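Local coordinates for glycosyl hydrolase 25 (Streptococcus pneumoniae, PDB 4FF5), which probably cleaves glycosidic bonds of cell-wall polysaccharide as a family 25 glycosyl hydrolase, and is a virulence factor participating in host-cell invasion, at residues Ala122-Lys127 and Leu153-Lys158; Gln130-Ala135 and Glu168-Lys173; Ser161-Gly166 and His194-Gly199; Lys180-Tyr185 and Gly199-Val204. All coordinates share one frame; numbering follows the deposited sequence. Where two conformers were deposited one is given.

From the N terminus, the first contact is reached at strand 118-123; contact 1 pairs it with strand 151-155 and closes the beta-alpha-beta unit around helix 129-143. Contact 2 opens inside that loop, on helix 129-143, and closes beyond it on helix 163-177, so contacts 1 and 2 cross. Contact 3 starts at the N-terminal end of helix 163-177, before contact 2 closes, and ends in the loop after helix 188-193. It therefore crosses contact 2. Contact 4 pairs strand 182-186 with the approach to strand 203-207 and crosses contact 3, sharing Gly-199. No pair nests. Together they tie barrel strands to each other, outer helices to each other, and a helix start to a loop.

Contact 1 of 4, residues Ala122-Lys127 and Leu153-Lys158; sequences AYVAGK and LDVEDK
Tyr-123 of 122-127 reaches past three acidic side chains of 153-158. Its CB leaves the strand on the same face as Asp-154. CG stands anti to the backbone N (chi1 -177°), which carries the ring along the side chains of 154-157. CD1 meets Asp-154 OD2 at the ring edge, 3.4 Å away, with the carboxylate turned nearly square to the ring. CE1 lies 3.4 Å from CG of Glu-156, which approaches obliquely. At the tip, OH sits 2.6 Å from OD1 of Asp-157. Water 1 links this hydroxyl to Glu-156 OE1, to which it donates. Asp-154 and Glu-156 lie at the C-terminal part of strand 151-155 and just after it, where Asp-Val-Glu fits the Asp-X-Glu signature of the family 25 TIM barrel, consistent with an active-site position. Below them the two strands pair in parallel. Asp-154 N donates to Ala-122 O (2.8 Å). Val-124 N donates to Asp-154 O (2.9 Å) in an almost straight bond. On the face away from Tyr-123, CG2 of Val-124 packs on CG of Leu-153 at 3.7 Å. Past the paired residues, water 2 donates to Val-124 O and Asp-157 O and accepts from Glu-156 N, bridging the two diverging backbones.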
loop_
_atom_site.group_PDB
_atom_site.type_symbol
_atom_site.label_atom_id
_atom_site.label_comp_id
_atom_site.label_asym_id
_atom_site.label_seq_id
_atom_site.Cartn_x
_atom_site.Cartn_y
_atom_site.Cartn_z
ATOM N N ALA A 122 6.135 1.017 0.444
ATOM C CA ALA A 122 7.413 0.855 1.139
ATOM C C ALA A 122 7.250 1.263 2.584
ATOM O O ALA A 122 6.659 2.298 2.861
ATOM C CB ALA A 122 8.484 1.715 0.472
ATOM N N TYR A 123 7.808 0.462 3.502
ATOM C CA TYR A 123 7.817 0.797 4.923
ATOM C C TYR A 123 8.948 1.803 5.124
ATOM O O TYR A 123 10.111 1.482 4.884
ATOM C CB TYR A 123 8.053 -0.485 5.736
ATOM C CG TYR A 123 8.028 -0.360 7.243
ATOM C CD1 TYR A 123 6.802 -0.385 7.924
ATOM C CD2 TYR A 123 9.200 -0.324 7.998
ATOM C CE1 TYR A 123 6.739 -0.313 9.301
ATOM C CE2 TYR A 123 9.150 -0.228 9.395
ATOM C CZ TYR A 123 7.905 -0.227 10.032
ATOM O OH TYR A 123 7.762 -0.159 11.401
ATOM N N VAL A 124 8.589 3.029 5.508
ATOM C CA VAL A 124 9.524 4.159 5.552
ATOM C C VAL A 124 10.226 4.127 6.901
ATOM O O VAL A 124 9.590 4.259 7.936
ATOM C CB VAL A 124 8.785 5.506 5.338
ATOM C CG1 VAL A 124 9.723 6.687 5.526
ATOM C CG2 VAL A 124 8.163 5.554 3.948
ATOM N N ALA A 125 11.539 3.918 6.899
ATOM C CA ALA A 125 12.247 3.746 8.160
ATOM C C ALA A 125 13.693 4.272 8.143
ATOM O O ALA A 125 14.478 3.916 9.012
ATOM C CB ALA A 125 12.209 2.288 8.586
ATOM N N GLY A 126 14.028 5.123 7.174
ATOM C CA GLY A 126 15.369 5.778 7.126
ATOM C C GLY A 126 15.684 6.539 8.410
ATOM O O GLY A 126 14.794 7.138 9.022
ATOM N N LYS A 127 16.948 6.487 8.840
ATOM C CA LYS A 127 17.372 7.186 10.063
ATOM C C LYS A 127 18.026 8.525 9.777
ATOM O O LYS A 127 18.460 9.231 10.705
ATOM C CB LYS A 127 18.325 6.324 10.890
ATOM C CG LYS A 127 17.779 4.946 11.230
ATOM C CD LYS A 127 18.767 4.194 12.110
ATOM C CE LYS A 127 18.591 2.692 11.994
ATOM N NZ LYS A 127 19.437 2.089 10.916
ATOM N N LEU A 153 3.755 5.396 0.766
ATOM C CA LEU A 153 4.710 5.455 1.866
ATOM C C LEU A 153 4.006 4.993 3.118
ATOM O O LEU A 153 3.068 5.658 3.575
ATOM C CB LEU A 153 5.189 6.910 2.075
ATOM C CG LEU A 153 6.372 7.353 1.188
ATOM C CD1 LEU A 153 5.996 7.383 -0.287
ATOM C CD2 LEU A 153 6.914 8.693 1.681
ATOM N N ASP A 154 4.418 3.845 3.645
ATOM C CA ASP A 154 3.852 3.296 4.881
ATOM C C ASP A 154 4.658 3.870 6.050
ATOM O O ASP A 154 5.806 3.485 6.274
ATOM C CB ASP A 154 3.878 1.753 4.832
ATOM C CG ASP A 154 3.649 1.101 6.197
ATOM O OD1 ASP A 154 3.352 1.798 7.180
ATOM O OD2 ASP A 154 3.835 -0.113 6.304
ATOM N N VAL A 155 4.059 4.823 6.765
ATOM C CA VAL A 155 4.747 5.534 7.833
ATOM C C VAL A 155 4.175 5.090 9.176
ATOM O O VAL A 155 2.987 5.312 9.447
ATOM C CB VAL A 155 4.569 7.061 7.671
ATOM C CG1 VAL A 155 5.258 7.810 8.806
ATOM C CG2 VAL A 155 5.127 7.505 6.319
ATOM N N GLU A 156 4.973 4.458 10.027
ATOM C CA GLU A 156 4.400 4.088 11.322
ATOM C C GLU A 156 5.292 4.077 12.542
ATOM O O GLU A 156 4.805 3.898 13.656
ATOM C CB GLU A 156 3.616 2.797 11.240
ATOM C CG GLU A 156 4.392 1.614 10.717
ATOM C CD GLU A 156 3.436 0.456 10.380
ATOM O OE1 GLU A 156 3.267 -0.387 11.258
ATOM O OE2 GLU A 156 2.847 0.380 9.269
ATOM N N ASP A 157 6.580 4.258 12.366
ATOM C CA ASP A 157 7.340 4.627 13.551
ATOM C C ASP A 157 8.404 5.665 13.319
ATOM O O ASP A 157 8.859 5.894 12.182
ATOM C CB ASP A 157 7.839 3.414 14.321
ATOM C CG ASP A 157 8.317 2.341 13.426
ATOM O OD1 ASP A 157 7.931 1.173 13.677
ATOM O OD2 ASP A 157 9.033 2.691 12.456
ATOM N N LYS A 158 8.756 6.326 14.416
ATOM C CA LYS A 158 9.641 7.472 14.359
ATOM C C LYS A 158 11.062 6.969 14.247
ATOM O O LYS A 158 11.612 6.417 15.207
ATOM C CB LYS A 158 9.479 8.340 15.605
ATOM C CG LYS A 158 10.215 9.666 15.476
ATOM C CD LYS A 158 10.437 10.338 16.815
ATOM C CE LYS A 158 11.827 10.052 17.354
ATOM N NZ LYS A 158 12.068 10.829 18.607
HETATM O O HOH W 1 5.853 -1.235 12.539
HETATM O O HOH W 2 7.669 4.878 9.684
#

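Contact 2 of 4, residues Gln130-Ala135 and Glu168-Lys173; sequences QEMEKA and ENFRAK
Met-132 opens the contact, with its CB 4.1 Å from CB of Asn-169; the two backbones come nearest at Met-132 and Phe-170. Its CG lies beside the backbone N. The chain bends at chi2 (-71°), and its end leads away from helix 168-173, with SD passing the edge of the Phe-170 ring. SD to CD2 is 4.1 Å, a Met-aromatic contact at the ring edge. The carbonyl O of Met-132 is nearer still, 3.4 Å from CD2 of Phe-170. Glu-133 comes next, on the outer flank. Its aliphatic part crosses Lys-173 at about a right angle: CG meets CB of the lysine, and the lysine CG rests 3.6 Å from Glu-133 O. The carboxylate of Glu-133 bridges to the other helix through water 3, which donates to its OE2 (2.8 Å) and to Asn-169 O (2.7 Å). Ala-135 follows one turn after Met-132 and sets its CB 3.7 Å from CE2 of Phe-170. Phe-170 lies on the inner side of the helix pair, against Ala-122 and Leu-153 of the strands, and also touches Ala-136 and Phe-139 of helix 129-143. These are neighbouring outer helices of the barrel, running roughly parallel, with segment axes 8.1 Å apart at an angle of 37°. The inner part of the contact is apolar and held by van der Waals packing. On the outer flank the aliphatic parts of Glu-133 and Lys-173 pack directly, while the polar link runs through water 3. The opposite charges of Glu-133 and Lys-173 do not touch, so their attraction is probably modest.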
loop_
_atom_site.group_PDB
_atom_site.type_symbol
_atom_site.label_atom_id
_atom_site.label_comp_id
_atom_site.label_asym_id
_atom_site.label_seq_id
_atom_site.Cartn_x
_atom_site.Cartn_y
_atom_site.Cartn_z
ATOM N N GLN A 130 19.839 10.763 4.012
ATOM C CA GLN A 130 20.575 9.926 3.086
ATOM C C GLN A 130 19.893 8.553 2.962
ATOM O O GLN A 130 19.661 8.065 1.849
ATOM C CB GLN A 130 22.040 9.816 3.541
ATOM C CG GLN A 130 22.847 11.123 3.431
ATOM C CD GLN A 130 22.598 12.154 4.544
ATOM O OE1 GLN A 130 22.902 13.345 4.377
ATOM N NE2 GLN A 130 22.084 11.707 5.686
ATOM N N GLU A 131 19.569 7.950 4.111
ATOM C CA GLU A 131 18.870 6.644 4.149
ATOM C C GLU A 131 17.476 6.740 3.528
ATOM O O GLU A 131 17.027 5.815 2.842
ATOM C CB GLU A 131 18.763 6.097 5.579
ATOM C CG GLU A 131 20.115 5.797 6.232
ATOM C CD GLU A 131 20.021 4.961 7.503
ATOM O OE1 GLU A 131 18.893 4.699 7.993
ATOM O OE2 GLU A 131 21.094 4.555 8.018
ATOM N N MET A 132 16.787 7.852 3.779
ATOM C CA MET A 132 15.447 8.042 3.204
ATOM C C MET A 132 15.493 8.094 1.685
ATOM O O MET A 132 14.685 7.449 1.017
ATOM C CB MET A 132 14.772 9.285 3.772
ATOM C CG MET A 132 14.394 9.126 5.226
ATOM S SD MET A 132 13.008 7.976 5.402
ATOM C CE MET A 132 12.383 8.478 7.002
ATOM N N GLU A 133 16.456 8.847 1.149
ATOM C CA GLU A 133 16.606 8.997 -0.292
ATOM C C GLU A 133 17.083 7.697 -0.967
ATOM O O GLU A 133 16.627 7.369 -2.074
ATOM C CB GLU A 133 17.520 10.194 -0.612
ATOM C CG GLU A 133 16.877 11.521 -0.246
ATOM C CD GLU A 133 17.772 12.732 -0.500
ATOM O OE1 GLU A 133 18.944 12.570 -0.900
ATOM O OE2 GLU A 133 17.291 13.852 -0.286
ATOM N N LYS A 134 17.959 6.957 -0.278
ATOM C CA LYS A 134 18.440 5.640 -0.720
ATOM C C LYS A 134 17.273 4.664 -0.828
ATOM O O LYS A 134 17.099 4.006 -1.848
ATOM C CB LYS A 134 19.480 5.107 0.270
ATOM C CG LYS A 134 20.108 3.764 -0.065
ATOM C CD LYS A 134 21.199 3.462 0.956
ATOM C CE LYS A 134 21.572 1.991 0.997
ATOM N NZ LYS A 134 22.512 1.577 -0.084
ATOM N N ALA A 135 16.478 4.580 0.238
ATOM C CA ALA A 135 15.323 3.691 0.280
ATOM C C ALA A 135 14.302 4.011 -0.817
ATOM O O ALA A 135 13.785 3.104 -1.458
ATOM C CB ALA A 135 14.679 3.727 1.669
ATOM N N GLU A 168 9.066 13.629 4.097
ATOM C CA GLU A 168 9.179 14.509 2.950
ATOM C C GLU A 168 10.426 14.219 2.116
ATOM O O GLU A 168 10.360 14.273 0.896
ATOM C CB GLU A 168 9.157 15.988 3.376
ATOM C CG GLU A 168 9.497 16.964 2.251
ATOM C CD GLU A 168 8.563 16.892 1.040
ATOM O OE1 GLU A 168 7.479 16.278 1.102
ATOM O OE2 GLU A 168 8.907 17.496 -0.006
ATOM N N ASN A 169 11.551 13.919 2.765
ATOM C CA ASN A 169 12.758 13.533 2.017
ATOM C C ASN A 169 12.490 12.341 1.093
ATOM O O ASN A 169 12.873 12.346 -0.098
ATOM C CB ASN A 169 13.919 13.193 2.950
ATOM C CG ASN A 169 14.395 14.381 3.763
ATOM O OD1 ASN A 169 14.384 15.531 3.293
ATOM N ND2 ASN A 169 14.828 14.110 4.993
ATOM N N PHE A 170 11.817 11.337 1.654
ATOM C CA PHE A 170 11.446 10.139 0.904
ATOM C C PHE A 170 10.527 10.509 -0.267
ATOM O O PHE A 170 10.809 10.137 -1.415
ATOM C CB PHE A 170 10.774 9.137 1.848
ATOM C CG PHE A 170 10.668 7.720 1.303
ATOM C CD1 PHE A 170 9.786 7.404 0.271
ATOM C CD2 PHE A 170 11.428 6.699 1.856
ATOM C CE1 PHE A 170 9.673 6.099 -0.199
ATOM C CE2 PHE A 170 11.331 5.387 1.383
ATOM C CZ PHE A 170 10.450 5.087 0.349
ATOM N N ARG A 171 9.430 11.219 0.033
ATOM C CA ARG A 171 8.471 11.657 -0.985
ATOM C C ARG A 171 9.116 12.449 -2.140
ATOM O O ARG A 171 8.892 12.142 -3.314
ATOM C CB ARG A 171 7.366 12.509 -0.339
ATOM C CG ARG A 171 6.163 12.733 -1.243
ATOM C CD ARG A 171 5.474 14.076 -0.967
ATOM N NE ARG A 171 6.404 15.199 -1.153
ATOM C CZ ARG A 171 6.729 15.742 -2.326
ATOM N NH1 ARG A 171 6.204 15.272 -3.450
ATOM N NH2 ARG A 171 7.603 16.750 -2.369
ATOM N N ALA A 172 9.872 13.489 -1.786
ATOM C CA ALA A 172 10.574 14.329 -2.763
ATOM C C ALA A 172 11.493 13.516 -3.678
ATOM O O ALA A 172 11.531 13.737 -4.898
ATOM C CB ALA A 172 11.371 15.415 -2.050
ATOM N N LYS A 173 12.246 12.584 -3.095
ATOM C CA LYS A 173 13.142 11.768 -3.907
ATOM C C LYS A 173 12.355 10.908 -4.896
ATOM O O LYS A 173 12.699 10.830 -6.087
ATOM C CB LYS A 173 14.076 10.922 -3.040
ATOM C CG LYS A 173 15.058 10.063 -3.837
ATOM C CD LYS A 173 16.187 10.929 -4.417
ATOM C CE LYS A 173 17.298 10.054 -4.977
ATOM N NZ LYS A 173 18.421 10.900 -5.465
HETATM O O HOH W 3 14.619 14.210 -1.068
#

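Contact 3 of 4, residues Ser161-Gly166 and His194-Gly199; sequences SNMNEG and HSIDTG
Asn-164 OD1 takes the amide N-H of Asp-197 in a nearly straight bond of 2.8 Å. The donor sits above the plane of the side-chain amide, not on a lone pair. Water 6 is placed to donate to the same oxygen and also lies 2.9 Å from Asp-197 O, so the pair is probably bridged by water as well. CG of Asn-164 is anti to its backbone N (chi1 -173°), which sends the amide away from the helix and across the loop, where its CG passes 3.2 Å from Ser-195 O. Inward of this, CD1 of Ile-196 packs 4.0 Å from CB of Met-163, and both side chains also touch Phe-190 of helix 188-193. Two more waters join the segments. Water 5 accepts from Asn-164 N and donates to His-194 O. Water 4 accepts from Met-163 N, donates to Ser-161 O and is bonded to the side-chain nitrogen ND1 of His-194. The loop 194-199 leaves helix 188-193 by a Schellman motif with Ser-195 at C-prime, and then an Asx turn from Asp-197 OD1 to Gly-199 N. The contact thus sets the start of helix 163-177 against the loop leading to strand 203-207. The N-H groups of Met-163 and Asn-164, at the start of helix 163-177, donate to waters 4 and 5. One direct bond, three waters and the packing of Ile-196 on Met-163 join loop and helix.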
loop_
_atom_site.group_PDB
_atom_site.type_symbol
_atom_site.label_atom_id
_atom_site.label_comp_id
_atom_site.label_asym_id
_atom_site.label_seq_id
_atom_site.Cartn_x
_atom_site.Cartn_y
_atom_site.Cartn_z
ATOM N N SER A 161 14.388 12.134 14.154
ATOM C CA SER A 161 13.901 13.106 15.145
ATOM C C SER A 161 12.755 13.963 14.618
ATOM O O SER A 161 11.747 14.167 15.310
ATOM C CB SER A 161 15.033 14.012 15.622
ATOM O OG SER A 161 16.002 13.258 16.313
ATOM N N ASN A 162 12.926 14.464 13.397
ATOM C CA ASN A 162 11.857 15.160 12.690
ATOM C C ASN A 162 11.349 14.193 11.616
ATOM O O ASN A 162 11.808 14.205 10.459
ATOM C CB ASN A 162 12.350 16.491 12.089
ATOM C CG ASN A 162 11.212 17.407 11.619
ATOM O OD1 ASN A 162 11.243 18.631 11.844
ATOM N ND2 ASN A 162 10.233 16.845 10.953
ATOM N N MET A 163 10.420 13.335 12.025
ATOM C CA MET A 163 9.863 12.347 11.121
ATOM C C MET A 163 9.142 13.011 9.942
ATOM O O MET A 163 9.185 12.481 8.836
ATOM C CB MET A 163 8.946 11.363 11.880
ATOM C CG MET A 163 8.732 10.035 11.174
ATOM S SD MET A 163 10.270 9.193 10.722
ATOM C CE MET A 163 9.527 7.992 9.604
ATOM N N ASN A 164 8.507 14.166 10.163
ATOM C CA ASN A 164 7.823 14.879 9.071
ATOM C C ASN A 164 8.793 15.235 7.938
ATOM O O ASN A 164 8.491 15.040 6.759
ATOM C CB ASN A 164 7.105 16.140 9.565
ATOM C CG ASN A 164 6.258 16.794 8.477
ATOM O OD1 ASN A 164 5.608 16.111 7.689
ATOM N ND2 ASN A 164 6.243 18.132 8.450
ATOM N N GLU A 165 9.974 15.711 8.320
ATOM C CA GLU A 165 11.033 16.048 7.360
ATOM C C GLU A 165 11.562 14.809 6.618
ATOM O O GLU A 165 11.721 14.830 5.391
ATOM C CB GLU A 165 12.185 16.762 8.058
ATOM C CG GLU A 165 11.932 18.233 8.313
ATOM N N GLY A 166 11.819 13.736 7.361
ATOM C CA GLY A 166 12.300 12.498 6.754
ATOM C C GLY A 166 11.304 11.923 5.763
ATOM O O GLY A 166 11.688 11.455 4.681
ATOM N N HIS A 194 3.508 13.568 15.428
ATOM C CA HIS A 194 4.719 14.018 14.748
ATOM C C HIS A 194 4.466 15.054 13.701
ATOM O O HIS A 194 5.353 15.352 12.895
ATOM C CB HIS A 194 5.487 12.830 14.192
ATOM C CG HIS A 194 5.873 11.838 15.251
ATOM N ND1 HIS A 194 6.980 11.989 16.017
ATOM C CD2 HIS A 194 5.246 10.677 15.689
ATOM C CE1 HIS A 194 7.060 10.962 16.885
ATOM N NE2 HIS A 194 6.007 10.156 16.680
ATOM N N SER A 195 3.267 15.640 13.718
ATOM C CA SER A 195 2.934 16.694 12.770
ATOM C C SER A 195 3.267 16.287 11.335
ATOM O O SER A 195 3.822 17.084 10.570
ATOM C CB SER A 195 3.692 17.986 13.124
ATOM O OG SER A 195 3.349 18.442 14.415
ATOM N N ILE A 196 2.935 15.042 10.987
ATOM C CA ILE A 196 3.175 14.520 9.643
ATOM C C ILE A 196 2.219 15.205 8.680
ATOM O O ILE A 196 1.000 14.997 8.731
ATOM C CB ILE A 196 2.957 12.997 9.536
ATOM C CG1 ILE A 196 3.783 12.211 10.576
ATOM C CG2 ILE A 196 3.277 12.537 8.116
ATOM C CD1 ILE A 196 5.291 12.272 10.405
ATOM N N ASP A 197 2.802 16.028 7.823
ATOM C CA ASP A 197 2.071 16.802 6.830
ATOM C C ASP A 197 1.731 15.906 5.658
ATOM O O ASP A 197 2.624 15.344 5.013
ATOM C CB ASP A 197 2.965 17.942 6.364
ATOM C CG ASP A 197 2.213 19.017 5.587
ATOM O OD1 ASP A 197 1.053 18.807 5.167
ATOM O OD2 ASP A 197 2.817 20.091 5.398
ATOM N N THR A 198 0.446 15.767 5.368
ATOM C CA THR A 198 0.033 14.932 4.237
ATOM C C THR A 198 -0.240 15.760 2.959
ATOM O O THR A 198 -0.544 15.194 1.906
ATOM C CB THR A 198 -1.198 14.070 4.582
ATOM O OG1 THR A 198 -2.362 14.906 4.700
ATOM C CG2 THR A 198 -0.978 13.300 5.895
ATOM N N GLY A 199 -0.125 17.082 3.075
ATOM C CA GLY A 199 -0.544 18.030 2.024
ATOM C C GLY A 199 0.041 17.806 0.634
ATOM O O GLY A 199 -0.646 17.956 -0.368
HETATM O O HOH W 4 9.046 13.615 14.689
HETATM O O HOH W 5 8.056 15.444 12.770
HETATM O O HOH W 6 5.463 14.751 5.279
#

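Contact 4 of 4, residues Lys180-Tyr185 and Gly199-Val204; sequences KNIGIY and GKFTSV
Phe-201 and Ile-184 form the tight part of this contact. CB of Ile-184 stands over the centre of the Phe-201 ring, a CH-pi contact with the carbon 3.7 Å from the centroid. Its CG2 lies 3.7 Å from CG of the ring. Chi1 of Phe-201 (-67°) puts CG beside the backbone N, and the ring then lies against residues 182-184 of strand 182-186, with Ile-182 O at its edge. Gly-183 C lies 3.6 Å from CD2 of Phe-201, and Gly-183 CA lies 3.2 Å from Ser-203 O. The backbones pair closely and in parallel here. Thr-202 N donates to Ile-182 O (2.8 Å), and Ile-184 N donates to Ser-203 O (3.0 Å). The outer end is looser. Thr-202 OG1 accepts a weak, bent bond from Ile-182 N; its stronger hydrogen-bond partner is Tyr-150 OH. Beyond it, Thr-202 CG2 only brushes the carbonyl O of the exposed Lys-180 at 3.8 Å. The pair belongs to a beta-alpha-beta unit whose crossover is helix 188-193, in the family 25 TIM barrel. Strand 151-155 adjoins strand 182-186 on its other edge, with Leu-153 touching both Ile-182 and Phe-201. Val-167 and Arg-171 of helix 163-177 pack on Phe-201, and helix 255-263 touches Ser-203.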
loop_
_atom_site.group_PDB
_atom_site.type_symbol
_atom_site.label_atom_id
_atom_site.label_comp_id
_atom_site.label_asym_id
_atom_site.label_seq_id
_atom_site.Cartn_x
_atom_site.Cartn_y
_atom_site.Cartn_z
ATOM N N LYS A 180 4.484 9.680 -9.948
ATOM C CA LYS A 180 3.463 10.724 -10.013
ATOM C C LYS A 180 2.422 10.544 -8.913
ATOM O O LYS A 180 1.999 11.511 -8.293
ATOM C CB LYS A 180 2.750 10.696 -11.375
ATOM C CG LYS A 180 3.674 10.760 -12.588
ATOM C CD LYS A 180 4.424 12.072 -12.644
ATOM C CE LYS A 180 5.394 12.072 -13.811
ATOM N NZ LYS A 180 6.420 13.109 -13.520
ATOM N N ASN A 181 1.976 9.303 -8.736
ATOM C CA ASN A 181 0.970 8.958 -7.746
ATOM C C ASN A 181 1.733 8.560 -6.509
ATOM O O ASN A 181 2.322 7.473 -6.461
ATOM C CB ASN A 181 0.080 7.821 -8.259
ATOM C CG ASN A 181 -0.651 8.187 -9.542
ATOM O OD1 ASN A 181 -0.819 9.368 -9.866
ATOM N ND2 ASN A 181 -1.093 7.181 -10.273
ATOM N N ILE A 182 1.791 9.478 -5.537
ATOM C CA ILE A 182 2.524 9.221 -4.292
ATOM C C ILE A 182 1.608 9.499 -3.095
ATOM O O ILE A 182 1.277 10.658 -2.797
ATOM C CB ILE A 182 3.814 10.051 -4.150
ATOM C CG1 ILE A 182 4.691 9.955 -5.403
ATOM C CG2 ILE A 182 4.638 9.548 -2.972
ATOM C CD1 ILE A 182 5.956 10.790 -5.258
ATOM N N GLY A 183 1.215 8.421 -2.421
ATOM C CA GLY A 183 0.282 8.537 -1.310
ATOM C C GLY A 183 0.965 8.198 -0.016
ATOM O O GLY A 183 2.061 7.618 -0.011
ATOM N N ILE A 184 0.331 8.567 1.093
ATOM C CA ILE A 184 0.889 8.253 2.420
ATOM C C ILE A 184 -0.106 7.425 3.250
ATOM O O ILE A 184 -1.264 7.753 3.333
ATOM C CB ILE A 184 1.333 9.533 3.206
ATOM C CG1 ILE A 184 1.908 9.122 4.579
ATOM C CG2 ILE A 184 0.154 10.516 3.352
ATOM C CD1 ILE A 184 2.605 10.243 5.335
ATOM N N TYR A 185 0.379 6.318 3.814
ATOM C CA TYR A 185 -0.323 5.566 4.834
ATOM C C TYR A 185 0.221 5.972 6.217
ATOM O O TYR A 185 1.431 5.900 6.478
ATOM C CB TYR A 185 -0.111 4.075 4.571
ATOM C CG TYR A 185 -0.501 3.100 5.669
ATOM C CD1 TYR A 185 -1.681 2.380 5.590
ATOM C CD2 TYR A 185 0.341 2.876 6.768
ATOM C CE1 TYR A 185 -2.010 1.439 6.561
ATOM C CE2 TYR A 185 0.013 1.944 7.749
ATOM C CZ TYR A 185 -1.152 1.240 7.648
ATOM O OH TYR A 185 -1.457 0.311 8.634
ATOM N N GLY A 199 -0.125 17.082 3.075
ATOM C CA GLY A 199 -0.544 18.030 2.024
ATOM C C GLY A 199 0.041 17.806 0.634
ATOM O O GLY A 199 -0.646 17.956 -0.368
ATOM N N LYS A 200 1.317 17.436 0.563
ATOM C CA LYS A 200 1.976 17.236 -0.726
ATOM C C LYS A 200 1.756 15.859 -1.369
ATOM O O LYS A 200 2.113 15.646 -2.544
ATOM C CB LYS A 200 3.462 17.544 -0.613
ATOM C CG LYS A 200 3.741 18.967 -0.153
ATOM C CD LYS A 200 5.079 19.429 -0.676
ATOM C CE LYS A 200 6.091 19.585 0.428
ATOM N NZ LYS A 200 7.202 20.416 -0.133
ATOM N N PHE A 201 1.175 14.928 -0.606
ATOM C CA PHE A 201 0.840 13.619 -1.149
ATOM C C PHE A 201 -0.425 13.720 -1.978
ATOM O O PHE A 201 -1.216 14.651 -1.801
ATOM C CB PHE A 201 0.693 12.577 -0.024
ATOM C CG PHE A 201 1.981 12.292 0.673
ATOM C CD1 PHE A 201 2.392 13.053 1.764
ATOM C CD2 PHE A 201 2.813 11.268 0.217
ATOM C CE1 PHE A 201 3.616 12.809 2.388
ATOM C CE2 PHE A 201 4.024 11.022 0.845
ATOM C CZ PHE A 201 4.437 11.794 1.922
ATOM N N THR A 202 -0.616 12.759 -2.880
ATOM C CA THR A 202 -1.769 12.777 -3.798
ATOM C C THR A 202 -2.955 11.967 -3.263
ATOM O O THR A 202 -4.086 12.066 -3.774
ATOM C CB THR A 202 -1.387 12.329 -5.238
ATOM O OG1 THR A 202 -0.823 11.015 -5.210
ATOM C CG2 THR A 202 -0.383 13.279 -5.877
ATOM N N SER A 203 -2.700 11.184 -2.216
ATOM C CA SER A 203 -3.750 10.441 -1.517
ATOM C C SER A 203 -3.315 10.079 -0.092
ATOM O O SER A 203 -2.120 10.067 0.222
ATOM C CB SER A 203 -4.099 9.156 -2.275
ATOM O OG SER A 203 -5.221 8.494 -1.690
ATOM N N VAL A 204 -4.296 9.766 0.753
ATOM C CA VAL A 204 -4.039 9.370 2.137
ATOM C C VAL A 204 -4.753 8.059 2.421
ATOM O O VAL A 204 -5.917 7.857 2.034
ATOM C CB VAL A 204 -4.435 10.473 3.155
ATOM C CG1 VAL A 204 -4.118 10.014 4.581
ATOM C CG2 VAL A 204 -3.683 11.776 2.844
#